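Long-range contact in alginate lyase, family PL7 (Zobellia galactanivorans, PDB 3ZPY), which probably cleaves the brown-algal polysaccharide alginate by beta-elimination, this chain being the catalytic domain of a longer protein: residues T181-V193 and F196-E208. Residues are numbered along the deposited sequence; the frame is centred on the assembly and turned at random. Where two conformers were deposited one is given.
Sequences TYNCKLVYSGGYV and FMNGSSVFRKKME
Two successive beta hairpins, turning through type I' turns at Ser189-Tyr192 and Met197-Ser200, bring Tyr192 between Arg204 and Lys206. The Arg204 guanidinium lies flat on one ring face, centres 3.7 Å apart and planes 9° apart, a cation-pi stack; Lys206 CB packs over the opposite face, 3.7 Å from the ring centroid. The Arg204 chain, with chi1 at 172° and extended from CG to NE, reaches across the ring, while NH1 forms a salt bridge with Glu194 and meets a water bound to Ser189 O. Were Tyr192 an alanine, the Arg204 guanidinium would probably lose its stacking surface and be freer to turn, and the aliphatic part of Lys206 its packing partner. Gly190 and Gly191 suit the positive phi of their turn, and Gly191 passes close by Lys206. Met207 N donates to Gly191 O (2.9 Å).

These strands form the edge of one sheet of the jelly-roll sandwich characteristic of PL7 lyases, with 200-206 outermost. Strand 182-189 pairs with 96-107 on its other side. At the second turn, Asn198 tolerates a left-handed backbone and its OD1 accepts a nearly straight bond from Asn183 N (2.8 Å, 168°), extending the ladder where the strand ends. Lys185, its chain bent at chi3, sets NZ 4.4 Å from the Phe196 centroid, over the face. Inward, Met207 CG packs against Val193 CG2 (4.0 Å) and Tyr188, beside Val139.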
loop_
_atom_site.group_PDB
_atom_site.type_symbol
_atom_site.label_atom_id
_atom_site.label_comp_id
_atom_site.label_asym_id
_atom_site.label_seq_id
_atom_site.Cartn_x
_atom_site.Cartn_y
_atom_site.Cartn_z
ATOM N N THR A 181 13.985 -7.379 -6.035
ATOM C CA THR A 181 13.999 -6.737 -4.691
ATOM C C THR A 181 14.392 -5.288 -4.849
ATOM O O THR A 181 15.420 -4.928 -5.472
ATOM C CB THR A 181 15.029 -7.502 -3.852
ATOM O OG1 THR A 181 14.385 -8.735 -3.638
ATOM C CG2 THR A 181 15.249 -6.786 -2.489
ATOM N N TYR A 182 13.568 -4.444 -4.203
ATOM C CA TYR A 182 13.912 -2.997 -4.104
ATOM C C TYR A 182 13.891 -2.662 -2.614
ATOM O O TYR A 182 12.916 -2.962 -1.901
ATOM C CB TYR A 182 12.867 -2.138 -4.820
ATOM C CG TYR A 182 12.902 -2.388 -6.270
ATOM C CD1 TYR A 182 13.862 -1.798 -7.090
ATOM C CD2 TYR A 182 11.938 -3.261 -6.857
ATOM C CE1 TYR A 182 13.885 -2.035 -8.451
ATOM C CE2 TYR A 182 11.973 -3.580 -8.232
ATOM C CZ TYR A 182 12.928 -2.921 -9.013
ATOM O OH TYR A 182 12.951 -3.163 -10.360
ATOM N N ASN A 183 14.942 -1.986 -2.183
ATOM C CA ASN A 183 14.926 -1.345 -0.871
ATOM C C ASN A 183 14.361 0.064 -0.954
ATOM O O ASN A 183 15.021 0.952 -1.568
ATOM C CB ASN A 183 16.323 -1.289 -0.258
ATOM C CG ASN A 183 16.902 -2.695 -0.058
ATOM O OD1 ASN A 183 16.212 -3.583 0.524
ATOM N ND2 ASN A 183 18.138 -2.926 -0.508
ATOM N N CYS A 184 13.130 0.271 -0.452
ATOM C CA CYS A 184 12.390 1.527 -0.696
ATOM C C CYS A 184 12.490 2.381 0.537
ATOM O O CYS A 184 12.489 1.868 1.672
ATOM C CB CYS A 184 10.899 1.226 -0.930
ATOM S SG CYS A 184 10.558 0.088 -2.267
ATOM N N LYS A 185 12.602 3.701 0.339
ATOM C CA LYS A 185 12.617 4.654 1.441
ATOM C C LYS A 185 11.708 5.805 1.022
ATOM O O LYS A 185 12.040 6.524 0.069
ATOM C CB LYS A 185 14.054 5.092 1.732
ATOM C CG LYS A 185 14.164 6.067 2.918
ATOM C CD LYS A 185 15.595 6.300 3.379
ATOM C CE LYS A 185 16.471 6.979 2.393
ATOM N NZ LYS A 185 17.766 7.519 2.944
ATOM N N LEU A 186 10.616 5.999 1.743
ATOM C CA LEU A 186 9.598 7.048 1.435
ATOM C C LEU A 186 9.674 8.058 2.562
ATOM O O LEU A 186 9.529 7.710 3.749
ATOM C CB LEU A 186 8.267 6.348 1.362
ATOM C CG LEU A 186 7.105 7.241 0.933
ATOM C CD1 LEU A 186 7.349 7.812 -0.452
ATOM C CD2 LEU A 186 5.801 6.429 1.002
ATOM N N VAL A 187 9.984 9.299 2.208
ATOM C CA VAL A 187 10.272 10.358 3.198
ATOM C C VAL A 187 9.269 11.472 2.936
ATOM O O VAL A 187 9.087 11.887 1.808
ATOM C CB VAL A 187 11.690 10.862 3.099
ATOM C CG1 VAL A 187 11.938 11.885 4.217
ATOM C CG2 VAL A 187 12.736 9.691 3.296
ATOM N N TYR A 188 8.752 12.033 4.018
ATOM C CA TYR A 188 7.961 13.271 3.979
ATOM C C TYR A 188 8.636 14.180 4.995
ATOM O O TYR A 188 8.632 13.876 6.188
ATOM C CB TYR A 188 6.483 12.963 4.411
ATOM C CG TYR A 188 5.441 13.984 3.976
ATOM C CD1 TYR A 188 5.752 15.198 3.304
ATOM C CD2 TYR A 188 4.100 13.678 4.160
ATOM C CE1 TYR A 188 4.722 16.129 2.934
ATOM C CE2 TYR A 188 3.047 14.577 3.774
ATOM C CZ TYR A 188 3.382 15.767 3.129
ATOM O OH TYR A 188 2.304 16.637 2.775
ATOM N N SER A 189 9.245 15.268 4.479
ATOM C CA SER A 189 10.072 16.153 5.321
ATOM C C SER A 189 10.172 17.462 4.648
ATOM O O SER A 189 10.349 17.538 3.418
ATOM C CB SER A 189 11.493 15.537 5.520
ATOM O OG SER A 189 12.254 16.386 6.390
ATOM N N GLY A 190 10.014 18.524 5.416
ATOM C CA GLY A 190 10.121 19.861 4.817
ATOM C C GLY A 190 9.046 20.222 3.785
ATOM O O GLY A 190 9.224 21.116 3.008
ATOM N N GLY A 191 7.941 19.472 3.832
ATOM C CA GLY A 191 6.866 19.516 2.951
ATOM C C GLY A 191 7.137 18.840 1.604
ATOM O O GLY A 191 6.323 18.877 0.738
ATOM N N TYR A 192 8.268 18.160 1.434
ATOM C CA TYR A 192 8.554 17.368 0.249
ATOM C C TYR A 192 8.223 15.892 0.476
ATOM O O TYR A 192 8.554 15.332 1.528
ATOM C CB TYR A 192 10.052 17.398 -0.107
ATOM C CG TYR A 192 10.498 18.728 -0.709
ATOM C CD1 TYR A 192 10.743 19.864 0.125
ATOM C CD2 TYR A 192 10.784 18.813 -2.068
ATOM C CE1 TYR A 192 11.199 21.070 -0.443
ATOM C CE2 TYR A 192 11.168 20.070 -2.626
ATOM C CZ TYR A 192 11.420 21.114 -1.816
ATOM O OH TYR A 192 11.846 22.390 -2.276
ATOM N N VAL A 193 7.602 15.247 -0.536
ATOM C CA VAL A 193 7.389 13.782 -0.581
ATOM C C VAL A 193 8.442 13.227 -1.499
ATOM O O VAL A 193 8.695 13.735 -2.592
ATOM C CB VAL A 193 6.001 13.503 -1.163
ATOM C CG1 VAL A 193 5.827 12.024 -1.366
ATOM C CG2 VAL A 193 4.979 14.077 -0.196
ATOM N N PHE A 196 13.084 7.003 -2.445
ATOM C CA PHE A 196 14.362 6.431 -2.832
ATOM C C PHE A 196 14.128 4.939 -3.130
ATOM O O PHE A 196 13.371 4.234 -2.429
ATOM C CB PHE A 196 15.413 6.517 -1.690
ATOM C CG PHE A 196 15.794 7.945 -1.270
ATOM C CD1 PHE A 196 14.972 8.687 -0.380
ATOM C CD2 PHE A 196 17.035 8.450 -1.570
ATOM C CE1 PHE A 196 15.317 10.016 -0.060
ATOM C CE2 PHE A 196 17.402 9.741 -1.255
ATOM C CZ PHE A 196 16.561 10.489 -0.474
ATOM N N MET A 197 14.864 4.403 -4.141
ATOM C CA MET A 197 14.783 2.996 -4.505
ATOM C C MET A 197 16.224 2.553 -4.620
ATOM O O MET A 197 16.973 3.152 -5.413
ATOM C CB MET A 197 14.068 2.814 -5.848
ATOM C CG MET A 197 12.570 3.087 -5.830
ATOM S SD MET A 197 11.632 2.034 -4.659
ATOM C CE MET A 197 10.940 0.749 -5.726
ATOM N N ASN A 198 16.606 1.523 -3.823
ATOM C CA ASN A 198 17.984 1.053 -3.830
ATOM C C ASN A 198 18.996 2.161 -3.683
ATOM O O ASN A 198 20.058 2.115 -4.302
ATOM C CB ASN A 198 18.303 0.180 -5.057
ATOM C CG ASN A 198 17.531 -1.117 -5.023
ATOM O OD1 ASN A 198 17.064 -1.501 -3.980
ATOM N ND2 ASN A 198 17.358 -1.755 -6.184
ATOM N N GLY A 199 18.603 3.152 -2.864
ATOM C CA GLY A 199 19.513 4.271 -2.512
ATOM C C GLY A 199 19.506 5.491 -3.432
ATOM O O GLY A 199 20.190 6.489 -3.157
ATOM N N SER A 200 18.783 5.412 -4.540
ATOM C CA SER A 200 18.710 6.540 -5.451
ATOM C C SER A 200 17.364 7.297 -5.244
ATOM O O SER A 200 16.315 6.670 -5.188
ATOM C CB SER A 200 18.713 5.992 -6.925
ATOM O OG SER A 200 19.947 5.402 -7.368
ATOM N N SER A 201 17.464 8.609 -5.165
ATOM C CA SER A 201 16.188 9.387 -5.198
ATOM C C SER A 201 15.598 9.299 -6.596
ATOM O O SER A 201 16.169 9.816 -7.573
ATOM C CB SER A 201 16.435 10.826 -4.833
ATOM O OG SER A 201 15.258 11.569 -5.002
ATOM N N VAL A 202 14.417 8.683 -6.641
ATOM C CA VAL A 202 13.760 8.528 -7.963
ATOM C C VAL A 202 12.557 9.466 -8.201
ATOM O O VAL A 202 12.112 9.666 -9.319
ATOM C CB VAL A 202 13.357 7.059 -8.244
ATOM C CG1 VAL A 202 14.586 6.157 -8.154
ATOM C CG2 VAL A 202 12.350 6.572 -7.224
ATOM N N PHE A 203 12.116 10.070 -7.112
ATOM C CA PHE A 203 10.947 11.025 -7.180
ATOM C C PHE A 203 11.050 11.933 -5.967
ATOM O O PHE A 203 11.138 11.417 -4.848
ATOM C CB PHE A 203 9.617 10.253 -7.103
ATOM C CG PHE A 203 8.468 11.198 -7.039
ATOM C CD1 PHE A 203 8.001 11.826 -8.142
ATOM C CD2 PHE A 203 7.935 11.494 -5.786
ATOM C CE1 PHE A 203 6.964 12.784 -8.042
ATOM C CE2 PHE A 203 6.901 12.403 -5.671
ATOM C CZ PHE A 203 6.414 13.041 -6.792
ATOM N N ARG A 204 10.931 13.227 -6.174
ATOM C CA ARG A 204 10.914 14.138 -5.046
ATOM C C ARG A 204 10.106 15.355 -5.488
ATOM O O ARG A 204 10.454 15.965 -6.537
ATOM C CB ARG A 204 12.360 14.554 -4.684
ATOM C CG ARG A 204 12.410 15.658 -3.651
ATOM C CD ARG A 204 13.840 15.965 -3.219
ATOM N NE ARG A 204 13.951 17.298 -2.616
ATOM C CZ ARG A 204 13.741 17.560 -1.318
ATOM N NH1 ARG A 204 13.503 16.553 -0.471
ATOM N NH2 ARG A 204 13.892 18.808 -0.877
ATOM N N LYS A 205 9.116 15.796 -4.658
ATOM C CA LYS A 205 8.262 16.894 -5.089
ATOM C C LYS A 205 7.650 17.517 -3.866
ATOM O O LYS A 205 7.207 16.823 -2.950
ATOM C CB LYS A 205 7.167 16.385 -6.049
ATOM C CG LYS A 205 6.394 17.544 -6.712
ATOM C CD LYS A 205 5.560 16.967 -7.879
ATOM C CE LYS A 205 4.743 18.053 -8.620
ATOM N NZ LYS A 205 5.693 19.001 -9.233
ATOM N N LYS A 206 7.578 18.854 -3.881
ATOM C CA LYS A 206 6.943 19.610 -2.796
ATOM C C LYS A 206 5.410 19.511 -2.861
ATOM O O LYS A 206 4.832 19.664 -3.949
ATOM C CB LYS A 206 7.624 20.942 -2.587
ATOM C CG LYS A 206 7.239 21.681 -1.316
ATOM C CD LYS A 206 7.724 23.121 -1.345
ATOM C CE LYS A 206 7.796 23.708 0.056
ATOM N NZ LYS A 206 8.540 22.823 0.992
ATOM N N MET A 207 4.779 19.385 -1.705
ATOM C CA MET A 207 3.325 19.570 -1.552
ATOM C C MET A 207 3.078 21.062 -1.416
ATOM O O MET A 207 3.417 21.696 -0.364
ATOM C CB MET A 207 2.813 18.857 -0.316
ATOM C CG MET A 207 2.780 17.372 -0.492
ATOM S SD MET A 207 1.339 16.875 -1.462
ATOM C CE MET A 207 0.039 17.198 -0.207
ATOM N N GLU A 208 2.419 21.647 -2.417
ATOM C CA GLU A 208 2.042 23.080 -2.368
ATOM C C GLU A 208 0.695 23.271 -1.712
ATOM O O GLU A 208 -0.234 23.734 -2.329
ATOM C CB GLU A 208 2.073 23.701 -3.783
ATOM C CG GLU A 208 3.414 23.624 -4.515
ATOM C CD GLU A 208 4.558 24.335 -3.800
ATOM O OE1 GLU A 208 4.331 25.184 -2.890
ATOM O OE2 GLU A 208 5.707 24.055 -4.187
HETATM O O HOH W 1 16.378 3.351 -1.072
HETATM O O HOH W 2 12.955 17.534 2.209
#